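Local coordinates for SMC protein (Pyrococcus furiosus, PDB 3NWC) that mediates dimerization and binds DNA through its hinge domain, the part present here, and is probably required for chromosome condensation and partitioning, at residues S104-P109 against V147-I152; G35-L40 against L92-I97; R8-A13 against A50-I55; D112-D117 against N122-A127; N22-E27 against K79-H84. All coordinates share one frame; numbering follows the deposited sequence. Where two conformers were deposited one is given.

In the fold
The five contacts lie in the hinge domain of a homodimeric SMC protein. Contacts 1, 3 and 4 touch one another, with centres 15 to 18 Å apart. Tyr51 of contact 3 is a shared neighbour: it packs on Leu108 and Ile152 of contact 1 and on Val113 of contact 4. Contact 2 lies about 12 Å from contact 4, centre to centre, and meets it through Leu40 on Ala127 and Ile97 on Phe126. Contact 5 is about 16 Å from contact 2 between centres, joined through Thr39 and Ala25. Contacts 1 and 5 are farthest apart, about 35 Å between centres. Contacts 2, 4 and 5 also reach the second subunit, consistent with the hinge's role in dimerization.

Contact 1: residues S104-P109 against V147-I152; sequences SSVGLP and VRMVTI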
# COMPACT_ATOMS: atom_id res chain seq x y z
N SER A 104 22.43 0.29 -8.99
CA SER A 104 22.81 -0.95 -9.65
C SER A 104 22.59 -0.83 -11.15
O SER A 104 22.04 0.16 -11.62
CB SER A 104 22.01 -2.13 -9.08
OG SER A 104 20.67 -2.10 -9.54
N SER A 105 23.04 -1.83 -11.89
CA SER A 105 22.88 -1.83 -13.34
C SER A 105 22.04 -3.03 -13.79
O SER A 105 22.18 -3.52 -14.91
CB SER A 105 24.24 -1.82 -14.05
OG SER A 105 25.07 -2.89 -13.61
N VAL A 106 21.16 -3.48 -12.90
CA VAL A 106 20.32 -4.64 -13.17
C VAL A 106 19.36 -4.43 -14.34
O VAL A 106 19.02 -5.36 -15.06
CB VAL A 106 19.54 -5.05 -11.91
CG1 VAL A 106 18.32 -5.89 -12.26
CG2 VAL A 106 20.45 -5.80 -10.95
N GLY A 107 18.92 -3.20 -14.54
CA GLY A 107 18.02 -2.94 -15.64
C GLY A 107 17.70 -1.48 -15.83
O GLY A 107 18.48 -0.61 -15.45
N LEU A 108 16.52 -1.21 -16.39
CA LEU A 108 16.16 0.14 -16.79
C LEU A 108 15.42 0.88 -15.68
O LEU A 108 14.33 0.46 -15.28
CB LEU A 108 15.26 0.05 -18.03
CG LEU A 108 14.59 1.31 -18.59
CD1 LEU A 108 15.64 2.29 -19.14
CD2 LEU A 108 13.61 0.92 -19.69
N PRO A 109 16.00 1.98 -15.18
CA PRO A 109 15.31 2.76 -14.16
C PRO A 109 13.92 3.21 -14.61
O PRO A 109 13.75 3.76 -15.70
CB PRO A 109 16.20 3.98 -13.98
CG PRO A 109 17.58 3.46 -14.27
CD PRO A 109 17.38 2.47 -15.41
N VAL A 147 17.31 -4.93 -4.70
CA VAL A 147 16.92 -3.97 -5.73
C VAL A 147 15.39 -3.98 -5.85
O VAL A 147 14.78 -5.04 -5.86
CB VAL A 147 17.51 -4.37 -7.10
CG1 VAL A 147 17.20 -3.29 -8.14
CG2 VAL A 147 19.02 -4.61 -6.99
N ARG A 148 14.77 -2.80 -5.93
CA ARG A 148 13.33 -2.77 -6.24
C ARG A 148 13.13 -2.99 -7.74
O ARG A 148 13.65 -2.24 -8.55
CB ARG A 148 12.66 -1.47 -5.80
CG ARG A 148 11.12 -1.49 -5.91
CD ARG A 148 10.49 -0.21 -5.36
NE ARG A 148 9.12 -0.41 -4.87
CZ ARG A 148 8.02 -0.11 -5.57
NH1 ARG A 148 8.12 0.41 -6.78
NH2 ARG A 148 6.82 -0.33 -5.03
N MSE A 149 12.37 -4.03 -8.10
CA MSE A 149 12.19 -4.38 -9.50
C MSE A 149 10.71 -4.59 -9.84
O MSE A 149 9.92 -5.02 -9.01
CB MSE A 149 12.96 -5.65 -9.85
CG MSE A 149 14.47 -5.52 -9.69
SE MSE A 149 15.29 -7.28 -9.68
CE MSE A 149 14.53 -7.95 -8.01
N VAL A 150 10.37 -4.28 -11.08
CA VAL A 150 9.04 -4.64 -11.58
C VAL A 150 9.30 -5.33 -12.90
O VAL A 150 10.17 -4.90 -13.66
CB VAL A 150 8.14 -3.39 -11.73
CG1 VAL A 150 8.79 -2.33 -12.66
CG2 VAL A 150 6.77 -3.78 -12.22
N THR A 151 8.61 -6.43 -13.17
CA THR A 151 8.79 -7.09 -14.47
C THR A 151 7.87 -6.45 -15.48
O THR A 151 6.90 -5.80 -15.11
CB THR A 151 8.52 -8.61 -14.42
OG1 THR A 151 7.12 -8.86 -14.21
CG2 THR A 151 9.34 -9.26 -13.32
N ILE A 152 8.17 -6.63 -16.76
CA ILE A 152 7.37 -6.04 -17.80
C ILE A 152 5.93 -6.56 -17.73
O ILE A 152 5.00 -5.87 -18.12
CB ILE A 152 7.96 -6.34 -19.20
CG1 ILE A 152 9.15 -5.43 -19.45
CG2 ILE A 152 6.92 -6.09 -20.28
CD1 ILE A 152 8.76 -4.01 -19.80
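Ser104 and Val106 meet Val147 and Met149 without any ring or other flat group between them, so there are no faces or edges to assign. The contact is made by methyl groups, one hydroxyl and one selenium. Val106 uses both branches. CG1 lies against the selenium of Met149, modelled as selenomethionine, with CG1 and SE 4.2 Å apart. CG2 faces CG2 of Val147 more loosely, at 4.4 Å. Segment 147-152 carries strand 148-151 of a mixed sheet of five strands, and segment 104-109 leads into strand 108-109, one of its two outer strands within the chain. Strand 131-134 lies between 108-109 and 148-151 and bonds to both: Leu108 pairs with Ile133, and Val150 with Val132 and Val134. The segments therefore meet through side chains and not through backbone pairing. Val134 and His143 also pack on Val106. Val147 has CG1 anti to its backbone N (chi1 -175°) and CG2 anti to its carbonyl carbon, which turns both methyls to the incoming loop. Ser104 OG sits over this fork. It is 3.9 Å from Val147 CG1 and equally far from Val147 CG2, which makes the contact van der Waals only.

Contact 2: residues G35-L40 against L92-I97; sequences GIYGTL and LPLNKI
Tyr37 and Leu40 touch Leu94 and Leu92 across a mixed three-stranded sheet. Strands 36-39 and 89-93 are its outer strands within the chain, and strand 66-68 runs between them. Strands 66-68 and 89-93 are parallel neighbours joined through helix 71-83, a beta-alpha-beta crossover. The two segments meet by side chains that reach past the middle strand, two of them from just beyond the strand ends.

Apolar packing makes the whole of the direct contact. Leu40 and Leu92 approach at about a right angle and touch through one methyl each, CD1 to CD1 at 3.8 Å. Leu40 has CG anti to its carbonyl carbon (chi1 -79°), and its extended chi2 carries CD1 forward to that meeting. Val67 of the middle strand and Ala127 of helix 121-128 also pack on Leu40. Phe126 of that helix packs on Leu92, as does Ala162 of the second subunit, so this end of the contact borders the dimer interface.

The second apolar pair includes an aromatic ring and is about as large. Leu94 CD1 lies 3.8 Å from Tyr37 CE2 and comes to the ring obliquely. One ring face is covered near its rim by Gly35 C, 4.3 Å above the plane. Val67 touches both Tyr37 and Leu94.

No hydrogen bond joins the two segments. Thr39 is the N-cap of helix 40-43: its side chain caps a backbone N there, and its own N bonds to Glu42 OE1. After strand 89-93 the chain turns back, and Pro93 O accepts two backbone bonds, from Lys96 N at 2.9 Å and from Ile97 N at 2.8 Å.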
# COMPACT_ATOMS: atom_id res chain seq x y z
N GLY A 35 -1.22 25.17 -2.58
CA GLY A 35 -0.03 24.35 -2.45
C GLY A 35 -0.30 22.87 -2.64
O GLY A 35 0.53 22.03 -2.28
N ILE A 36 -1.47 22.56 -3.20
CA ILE A 36 -1.82 21.18 -3.54
C ILE A 36 -1.69 20.97 -5.04
O ILE A 36 -2.39 21.60 -5.83
CB ILE A 36 -3.24 20.85 -3.10
CG1 ILE A 36 -3.42 21.12 -1.60
CG2 ILE A 36 -3.57 19.39 -3.44
CD1 ILE A 36 -4.83 20.85 -1.09
N TYR A 37 -0.79 20.08 -5.44
CA TYR A 37 -0.48 19.91 -6.86
C TYR A 37 -1.35 18.86 -7.56
O TYR A 37 -1.66 19.00 -8.75
CB TYR A 37 1.02 19.67 -7.04
CG TYR A 37 1.85 20.79 -6.46
CD1 TYR A 37 1.97 22.01 -7.11
CD2 TYR A 37 2.50 20.64 -5.24
CE1 TYR A 37 2.72 23.04 -6.58
CE2 TYR A 37 3.26 21.67 -4.69
CZ TYR A 37 3.36 22.87 -5.37
OH TYR A 37 4.11 23.89 -4.83
N GLY A 38 -1.76 17.84 -6.83
CA GLY A 38 -2.58 16.77 -7.38
C GLY A 38 -2.00 15.41 -7.06
O GLY A 38 -1.00 15.31 -6.37
N THR A 39 -2.64 14.35 -7.56
CA THR A 39 -2.14 13.00 -7.36
C THR A 39 -1.00 12.68 -8.32
O THR A 39 -0.91 13.27 -9.39
CB THR A 39 -3.26 11.97 -7.59
OG1 THR A 39 -3.68 12.03 -8.96
CG2 THR A 39 -4.46 12.26 -6.70
N LEU A 40 -0.14 11.75 -7.94
CA LEU A 40 0.92 11.31 -8.83
C LEU A 40 0.36 10.78 -10.14
O LEU A 40 0.95 10.97 -11.19
CB LEU A 40 1.80 10.25 -8.17
CG LEU A 40 2.83 10.80 -7.19
CD1 LEU A 40 3.63 9.67 -6.53
CD2 LEU A 40 3.76 11.74 -7.97
N LEU A 92 2.22 13.85 0.03
CA LEU A 92 3.67 13.87 -0.19
C LEU A 92 4.18 15.32 -0.18
O LEU A 92 4.05 16.03 -1.17
CB LEU A 92 4.01 13.20 -1.52
CG LEU A 92 3.38 11.82 -1.76
CD1 LEU A 92 3.88 11.24 -3.08
CD2 LEU A 92 3.71 10.88 -0.62
N PRO A 93 4.74 15.76 0.96
CA PRO A 93 5.19 17.15 1.10
C PRO A 93 6.56 17.30 0.47
O PRO A 93 7.50 16.59 0.84
CB PRO A 93 5.28 17.34 2.62
CG PRO A 93 4.78 16.04 3.23
CD PRO A 93 4.98 15.00 2.19
N LEU A 94 6.67 18.20 -0.50
CA LEU A 94 7.88 18.27 -1.31
C LEU A 94 9.13 18.55 -0.51
O LEU A 94 10.21 18.08 -0.87
CB LEU A 94 7.73 19.29 -2.45
CG LEU A 94 6.83 18.81 -3.59
CD1 LEU A 94 6.60 19.91 -4.60
CD2 LEU A 94 7.41 17.56 -4.24
N ASN A 95 8.98 19.28 0.60
CA ASN A 95 10.13 19.61 1.44
C ASN A 95 10.54 18.48 2.38
O ASN A 95 11.60 18.53 3.01
CB ASN A 95 9.86 20.89 2.25
CG ASN A 95 8.66 20.76 3.18
OD1 ASN A 95 7.76 19.97 2.93
ND2 ASN A 95 8.65 21.53 4.26
N LYS A 96 9.70 17.46 2.50
CA LYS A 96 9.97 16.40 3.45
C LYS A 96 10.23 15.08 2.75
O LYS A 96 11.03 14.27 3.21
CB LYS A 96 8.77 16.22 4.40
CG LYS A 96 8.49 17.41 5.29
CD LYS A 96 9.50 17.49 6.43
CE LYS A 96 9.13 18.58 7.42
NZ LYS A 96 10.24 18.84 8.37
N ILE A 97 9.54 14.87 1.64
CA ILE A 97 9.50 13.55 1.03
C ILE A 97 10.87 13.14 0.49
O ILE A 97 11.54 13.90 -0.20
CB ILE A 97 8.41 13.48 -0.06
CG1 ILE A 97 8.02 12.02 -0.35
CG2 ILE A 97 8.85 14.26 -1.31
CD1 ILE A 97 7.24 11.34 0.79

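Contact 3: residues R8-A13 against A50-I55; sequences RELIAA and AYALAI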
# COMPACT_ATOMS: atom_id res chain seq x y z
N ARG A 8 -4.76 -6.79 -21.22
CA ARG A 8 -5.85 -7.16 -20.33
C ARG A 8 -5.44 -6.89 -18.87
O ARG A 8 -6.23 -6.35 -18.08
CB ARG A 8 -6.25 -8.63 -20.53
CG ARG A 8 -6.88 -8.88 -21.90
CD ARG A 8 -7.33 -10.32 -22.07
NE ARG A 8 -8.04 -10.48 -23.34
CZ ARG A 8 -9.34 -10.24 -23.50
NH1 ARG A 8 -10.07 -9.86 -22.46
NH2 ARG A 8 -9.92 -10.40 -24.68
N GLU A 9 -4.22 -7.26 -18.53
CA GLU A 9 -3.67 -7.02 -17.19
C GLU A 9 -3.70 -5.54 -16.84
O GLU A 9 -4.09 -5.17 -15.73
CB GLU A 9 -2.21 -7.53 -17.08
CG GLU A 9 -2.08 -9.03 -16.90
CD GLU A 9 -2.72 -9.51 -15.60
OE1 GLU A 9 -2.10 -9.31 -14.54
OE2 GLU A 9 -3.83 -10.06 -15.65
N LEU A 10 -3.25 -4.71 -17.76
CA LEU A 10 -3.23 -3.26 -17.54
C LEU A 10 -4.62 -2.68 -17.33
O LEU A 10 -4.85 -1.90 -16.40
CB LEU A 10 -2.55 -2.53 -18.71
CG LEU A 10 -2.50 -1.00 -18.63
CD1 LEU A 10 -1.71 -0.56 -17.40
CD2 LEU A 10 -1.90 -0.39 -19.89
N ILE A 11 -5.56 -3.04 -18.19
CA ILE A 11 -6.94 -2.57 -18.03
C ILE A 11 -7.46 -2.98 -16.67
O ILE A 11 -8.08 -2.18 -15.96
CB ILE A 11 -7.87 -3.13 -19.14
CG1 ILE A 11 -7.38 -2.70 -20.52
CG2 ILE A 11 -9.30 -2.66 -18.90
CD1 ILE A 11 -7.41 -1.20 -20.73
N ALA A 12 -7.22 -4.24 -16.29
CA ALA A 12 -7.72 -4.74 -15.02
C ALA A 12 -7.06 -4.02 -13.85
O ALA A 12 -7.72 -3.62 -12.91
CB ALA A 12 -7.53 -6.24 -14.90
N ALA A 13 -5.75 -3.83 -13.92
CA ALA A 13 -5.08 -3.15 -12.83
C ALA A 13 -5.63 -1.74 -12.64
O ALA A 13 -5.83 -1.28 -11.51
CB ALA A 13 -3.57 -3.12 -13.09
N ALA A 50 5.05 0.24 -24.00
CA ALA A 50 5.66 -1.02 -23.59
C ALA A 50 5.81 -1.13 -22.07
O ALA A 50 5.84 -2.23 -21.52
CB ALA A 50 7.01 -1.21 -24.28
N TYR A 51 5.91 0.01 -21.40
CA TYR A 51 6.14 0.03 -19.95
C TYR A 51 4.92 0.46 -19.15
O TYR A 51 5.01 0.69 -17.94
CB TYR A 51 7.34 0.93 -19.60
CG TYR A 51 8.58 0.52 -20.35
CD1 TYR A 51 9.21 -0.68 -20.06
CD2 TYR A 51 9.09 1.31 -21.36
CE1 TYR A 51 10.34 -1.07 -20.76
CE2 TYR A 51 10.22 0.93 -22.06
CZ TYR A 51 10.83 -0.26 -21.76
OH TYR A 51 11.96 -0.64 -22.46
N ALA A 52 3.78 0.57 -19.83
CA ALA A 52 2.57 1.03 -19.15
C ALA A 52 2.17 0.16 -17.97
O ALA A 52 1.81 0.68 -16.92
CB ALA A 52 1.42 1.15 -20.13
N LEU A 53 2.22 -1.15 -18.14
CA LEU A 53 1.89 -2.05 -17.04
C LEU A 53 2.95 -1.99 -15.94
O LEU A 53 2.64 -1.92 -14.75
CB LEU A 53 1.70 -3.49 -17.56
CG LEU A 53 1.35 -4.60 -16.56
CD1 LEU A 53 0.05 -4.29 -15.79
CD2 LEU A 53 1.23 -5.93 -17.27
N ALA A 54 4.22 -2.00 -16.33
CA ALA A 54 5.29 -1.93 -15.34
C ALA A 54 5.18 -0.70 -14.45
O ALA A 54 5.40 -0.78 -13.23
CB ALA A 54 6.65 -1.97 -16.06
N ILE A 55 4.86 0.44 -15.04
CA ILE A 55 4.72 1.68 -14.29
C ILE A 55 3.45 1.69 -13.42
O ILE A 55 3.48 2.15 -12.28
CB ILE A 55 4.76 2.92 -15.22
CG1 ILE A 55 6.14 3.01 -15.87
CG2 ILE A 55 4.46 4.19 -14.44
CD1 ILE A 55 7.27 3.00 -14.84
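Helix 4-19, near the N-terminus of the construct, packs on helix 52-59 of the hinge through Glu9 and Leu10 against Ala52 and Leu53. The helices come close. The CA atoms of Leu10 and Leu53 are only 5.3 Å apart.

Two leucines of matching shape do most of the work. Each has CG anti to its own backbone N (chi1 178° in Leu10, 180° in Leu53), and each sends its branches across to the other helix. Leu10 splits its methyls over the first turn of helix 52-59. CD2 rests on the CB of Ala52 at 3.7 Å, while Leu10 CD1 sits beside Ala52 O at 3.8 Å and near the CA of Leu53. Leu53 answers in kind. Its CD1 lies over the backbone of helix 4-19, 3.9 Å from Leu10 CA, and its CD2 meets Glu9 CB at 3.8 Å. A branch of each leucine thus touches the backbone of the opposite helix, with no hydrogen bond between the two segments.

Glu9 joins the contact through CB alone. Its chain bends at chi2 and takes the carboxylate away to the C-terminal part of the chain. There OE2 forms a salt bridge with Arg169 NH1, and OE1 accepts from the backbone N of Phe168. Glu56, one turn further along helix 52-59, packs on Leu10 and Ala13.

The arrangement is that of close helix-helix packing with two interleaved leucines, probably near where the hinge passes into the coiled coil.

Contact 4: residues D112-D117 against N122-A127; sequences DVIEYD and NAVKFA
Ile114 and Tyr116 face Val124 and Lys125 across a short turn of the chain. The backbone is extended from Ile114 to Tyr116, whereas segment 122-127 is helical throughout, with Phe126 N bonded to Asn122 O. Only four residues separate the segments. The CA atoms of Tyr116 and Val124 are the nearest pair, 7.8 Å apart.

Val124 lies at the centre of the contact and points both its methyls at the extended segment. Its CG1 meets CD1 of Ile114 tip to tip at 3.6 Å. The same CG1 stands over the face of the Tyr116 ring, 3.9 Å from the centroid and 13° off the ring normal, which makes a CH-pi contact. Val124 CG2 lies 3.9 Å from Tyr116 CG, at the root of the ring. Tyr116 holds CG between its backbone N and carbonyl carbon (chi1 55°), and this brings the ring in over the helix side chain.

Strand 114-115 pairs antiparallel with strand 45-46, through Glu115 and Lys45. Through Ile114 and Tyr116, helix 121-128 packs beside this two-stranded ribbon of the hinge domain. Ile55 of helix 52-59 also packs on Ile114, and Leu40 packs on Val124. A serine in place of Tyr116 would probably leave both methyls of Val124 without the ring they rest on and open a gap beside the helix.

At the outer end of the ring, Tyr116 OH comes within 3.8 Å of Lys125 CE. That approach is less certain, because Lys125 was modelled in two conformers.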
# COMPACT_ATOMS: atom_id res chain seq x y z
N ASP A 112 13.22 6.60 -16.05
CA ASP A 112 13.66 6.89 -17.42
C ASP A 112 12.51 6.80 -18.43
O ASP A 112 12.62 7.33 -19.53
CB ASP A 112 14.75 5.93 -17.85
CG ASP A 112 16.07 6.23 -17.18
OD1 ASP A 112 16.12 7.17 -16.37
OD2 ASP A 112 17.03 5.50 -17.47
N VAL A 113 11.43 6.13 -18.06
CA VAL A 113 10.35 5.92 -19.02
C VAL A 113 9.10 6.73 -18.71
O VAL A 113 8.03 6.47 -19.27
CB VAL A 113 10.02 4.42 -19.21
CG1 VAL A 113 11.26 3.65 -19.67
CG2 VAL A 113 9.43 3.81 -17.94
N ILE A 114 9.24 7.75 -17.87
CA ILE A 114 8.14 8.65 -17.55
C ILE A 114 8.56 10.10 -17.71
O ILE A 114 9.75 10.44 -17.73
CB ILE A 114 7.63 8.44 -16.10
CG1 ILE A 114 8.77 8.67 -15.10
CG2 ILE A 114 6.99 7.05 -15.93
CD1 ILE A 114 8.34 8.66 -13.65
N GLU A 115 7.56 10.96 -17.82
CA GLU A 115 7.74 12.40 -17.88
C GLU A 115 6.94 13.04 -16.76
O GLU A 115 5.85 12.59 -16.42
CB GLU A 115 7.28 12.97 -19.23
CG GLU A 115 8.15 12.55 -20.38
CD GLU A 115 7.75 13.19 -21.69
OE1 GLU A 115 6.69 13.85 -21.73
OE2 GLU A 115 8.51 13.04 -22.67
N TYR A 116 7.51 14.08 -16.18
CA TYR A 116 6.88 14.75 -15.05
C TYR A 116 7.52 16.11 -14.91
O TYR A 116 8.62 16.33 -15.43
CB TYR A 116 7.08 13.93 -13.77
CG TYR A 116 8.52 13.63 -13.48
CD1 TYR A 116 9.14 12.51 -14.01
CD2 TYR A 116 9.28 14.49 -12.68
CE1 TYR A 116 10.48 12.25 -13.76
CE2 TYR A 116 10.61 14.23 -12.43
CZ TYR A 116 11.20 13.12 -12.97
OH TYR A 116 12.53 12.86 -12.71
N ASP A 117 6.83 17.02 -14.23
CA ASP A 117 7.35 18.36 -14.01
C ASP A 117 8.50 18.29 -13.01
O ASP A 117 8.37 17.65 -11.97
CB ASP A 117 6.23 19.24 -13.48
CG ASP A 117 6.64 20.69 -13.31
OD1 ASP A 117 7.86 20.97 -13.34
OD2 ASP A 117 5.75 21.54 -13.14
N ASN A 122 10.87 15.36 -6.30
CA ASN A 122 11.12 14.64 -5.06
C ASN A 122 10.04 13.61 -4.79
O ASN A 122 10.31 12.54 -4.27
CB ASN A 122 11.24 15.58 -3.87
CG ASN A 122 12.46 16.46 -3.95
OD1 ASN A 122 13.40 16.15 -4.69
ND2 ASN A 122 12.46 17.55 -3.20
N ALA A 123 8.81 13.96 -5.16
CA ALA A 123 7.66 13.07 -4.99
C ALA A 123 7.72 11.92 -5.97
O ALA A 123 7.42 10.79 -5.61
CB ALA A 123 6.37 13.84 -5.15
N VAL A 124 8.10 12.21 -7.21
CA VAL A 124 8.21 11.15 -8.22
C VAL A 124 9.33 10.17 -7.90
O VAL A 124 9.17 8.96 -8.03
CB VAL A 124 8.42 11.75 -9.63
CG1 VAL A 124 8.74 10.65 -10.63
CG2 VAL A 124 7.18 12.51 -10.03
N LYS A 125 10.47 10.70 -7.46
CA LYS A 125 11.60 9.84 -7.14
C LYS A 125 11.38 9.08 -5.84
O LYS A 125 11.91 7.98 -5.65
CB LYS A 125 12.90 10.64 -7.10
CG LYS A 125 13.36 11.08 -8.48
CD LYS A 125 14.50 12.08 -8.39
CE LYS A 125 14.92 12.55 -9.78
NZ LYS A 125 15.38 11.41 -10.62
N PHE A 126 10.59 9.65 -4.94
CA PHE A 126 10.17 8.89 -3.76
C PHE A 126 9.39 7.64 -4.19
O PHE A 126 9.61 6.55 -3.67
CB PHE A 126 9.31 9.74 -2.82
CG PHE A 126 8.32 8.93 -2.03
CD1 PHE A 126 8.74 8.18 -0.94
CD2 PHE A 126 7.00 8.88 -2.41
CE1 PHE A 126 7.83 7.42 -0.23
CE2 PHE A 126 6.10 8.12 -1.72
CZ PHE A 126 6.52 7.40 -0.62
N ALA A 127 8.50 7.78 -5.16
CA ALA A 127 7.66 6.64 -5.57
C ALA A 127 8.39 5.64 -6.47
O ALA A 127 8.19 4.43 -6.36
CB ALA A 127 6.39 7.14 -6.26

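Contact 5: residues N22-E27 against K79-H84; sequences NRAAEE and KYLKEH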
# COMPACT_ATOMS: atom_id res chain seq x y z
N ASN A 22 -9.86 6.96 -3.54
CA ASN A 22 -10.83 7.91 -3.03
C ASN A 22 -10.80 9.21 -3.83
O ASN A 22 -9.76 9.88 -3.91
CB ASN A 22 -10.48 8.17 -1.56
CG ASN A 22 -11.30 9.26 -0.93
OD1 ASN A 22 -12.30 9.71 -1.50
ND2 ASN A 22 -10.88 9.70 0.26
N ARG A 23 -11.92 9.57 -4.45
CA ARG A 23 -11.97 10.76 -5.31
C ARG A 23 -11.96 12.06 -4.51
O ARG A 23 -12.23 13.14 -5.05
CB ARG A 23 -13.19 10.70 -6.23
CG ARG A 23 -13.17 11.72 -7.37
CD ARG A 23 -14.45 11.64 -8.20
NE ARG A 23 -14.42 10.55 -9.17
CZ ARG A 23 -14.70 9.28 -8.89
NH1 ARG A 23 -15.03 8.93 -7.65
NH2 ARG A 23 -14.65 8.36 -9.84
N ALA A 24 -11.63 11.96 -3.23
CA ALA A 24 -11.58 13.12 -2.34
C ALA A 24 -10.56 14.15 -2.80
O ALA A 24 -10.68 15.33 -2.47
CB ALA A 24 -11.29 12.70 -0.92
N ALA A 25 -9.56 13.71 -3.55
CA ALA A 25 -8.54 14.63 -4.04
C ALA A 25 -9.18 15.75 -4.84
O ALA A 25 -8.73 16.89 -4.80
CB ALA A 25 -7.50 13.89 -4.88
N GLU A 26 -10.25 15.41 -5.56
CA GLU A 26 -10.98 16.39 -6.36
C GLU A 26 -11.67 17.44 -5.50
O GLU A 26 -11.66 18.63 -5.83
CB GLU A 26 -11.99 15.69 -7.27
CG GLU A 26 -11.35 14.77 -8.30
CD GLU A 26 -10.22 15.45 -9.05
OE1 GLU A 26 -10.51 16.40 -9.82
OE2 GLU A 26 -9.05 15.05 -8.87
N GLU A 27 -12.28 17.01 -4.40
CA GLU A 27 -12.94 17.92 -3.47
C GLU A 27 -11.95 18.86 -2.79
O GLU A 27 -12.32 19.96 -2.37
CB GLU A 27 -13.75 17.14 -2.42
CG GLU A 27 -15.24 17.47 -2.39
CD GLU A 27 -15.60 18.48 -1.32
OE1 GLU A 27 -14.76 18.74 -0.43
OE2 GLU A 27 -16.72 19.02 -1.36
N LYS A 79 -7.26 18.29 7.97
CA LYS A 79 -8.36 18.88 8.74
C LYS A 79 -9.61 19.01 7.89
O LYS A 79 -10.72 18.76 8.38
CB LYS A 79 -7.98 20.26 9.30
CG LYS A 79 -7.04 20.21 10.48
CD LYS A 79 -6.91 21.59 11.12
CE LYS A 79 -5.80 21.62 12.16
NZ LYS A 79 -5.96 20.56 13.19
N TYR A 80 -9.43 19.38 6.63
CA TYR A 80 -10.55 19.56 5.71
C TYR A 80 -11.23 18.21 5.44
O TYR A 80 -12.46 18.11 5.47
CB TYR A 80 -10.06 20.20 4.41
CG TYR A 80 -11.18 20.54 3.43
CD1 TYR A 80 -11.80 21.79 3.45
CD2 TYR A 80 -11.61 19.62 2.49
CE1 TYR A 80 -12.81 22.10 2.56
CE2 TYR A 80 -12.62 19.93 1.59
CZ TYR A 80 -13.22 21.17 1.63
OH TYR A 80 -14.23 21.47 0.74
N LEU A 81 -10.42 17.18 5.20
CA LEU A 81 -10.96 15.84 4.99
C LEU A 81 -11.80 15.41 6.17
O LEU A 81 -12.86 14.80 6.00
CB LEU A 81 -9.83 14.83 4.79
CG LEU A 81 -8.95 14.93 3.54
CD1 LEU A 81 -7.92 13.82 3.62
CD2 LEU A 81 -9.77 14.84 2.26
N LYS A 82 -11.33 15.70 7.38
CA LYS A 82 -12.03 15.29 8.59
C LYS A 82 -13.34 16.05 8.75
O LYS A 82 -14.38 15.46 9.02
CB LYS A 82 -11.16 15.49 9.82
CG LYS A 82 -10.01 14.50 9.93
CD LYS A 82 -9.16 14.79 11.16
CE LYS A 82 -8.05 13.76 11.31
NZ LYS A 82 -7.07 14.13 12.38
N GLU A 83 -13.28 17.37 8.56
CA GLU A 83 -14.46 18.20 8.76
C GLU A 83 -15.58 17.82 7.80
O GLU A 83 -16.74 17.81 8.17
CB GLU A 83 -14.13 19.69 8.58
CG GLU A 83 -15.26 20.63 8.96
CD GLU A 83 -15.61 20.57 10.44
OE2 GLU A 83 -16.79 20.33 10.77
N HIS A 84 -15.20 17.49 6.57
CA HIS A 84 -16.17 17.23 5.51
C HIS A 84 -16.41 15.74 5.29
O HIS A 84 -17.11 15.36 4.35
CB HIS A 84 -15.73 17.93 4.23
CG HIS A 84 -15.88 19.41 4.28
ND1 HIS A 84 -14.87 20.25 4.69
CD2 HIS A 84 -16.94 20.21 4.02
CE1 HIS A 84 -15.29 21.50 4.66
NE2 HIS A 84 -16.55 21.50 4.26
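Tyr80 OH donates a hydrogen bond of 3.0 Å to Glu27 OE1, joining helix 71-83 to the short, weakly bonded helix 24-28. The hydroxyl arrives on the syn side of the carboxylate, 31° out of its plane. OE1 lies in the plane of the ring at its edge, and the carboxylate and ring planes are 29° apart. Tyr80 has CG anti to the backbone N (chi1 -175°), which carries the ring across to Glu27. His84 covers one face of that ring, with ND1 3.4 Å above its plane and over its centre. His84 ND1 also gives a weak bond to Tyr80 O, which takes a stronger one from His84 N.

The apolar part is small: Ala24 CB touches Leu81 CD2 at 4.1 Å. Ala24 N bonds to Asn22 OD1 in an Asx turn, which shapes the start of helix 24-28. Leu86 packs on Glu27, Tyr80 and Leu81. Leu81 also packs on Gly165 of the second subunit, and Lys82 makes a salt bridge with Glu155 of that subunit.

A phenylalanine in place of Tyr80 would keep the ring but is likely to leave Glu27 OE1 without this donor and the carboxylate freer to turn. Glu27 OE1 is also 5.3 Å from His84 ND1, too far for a bond, yet its negative charge may make protonation of the histidine somewhat easier.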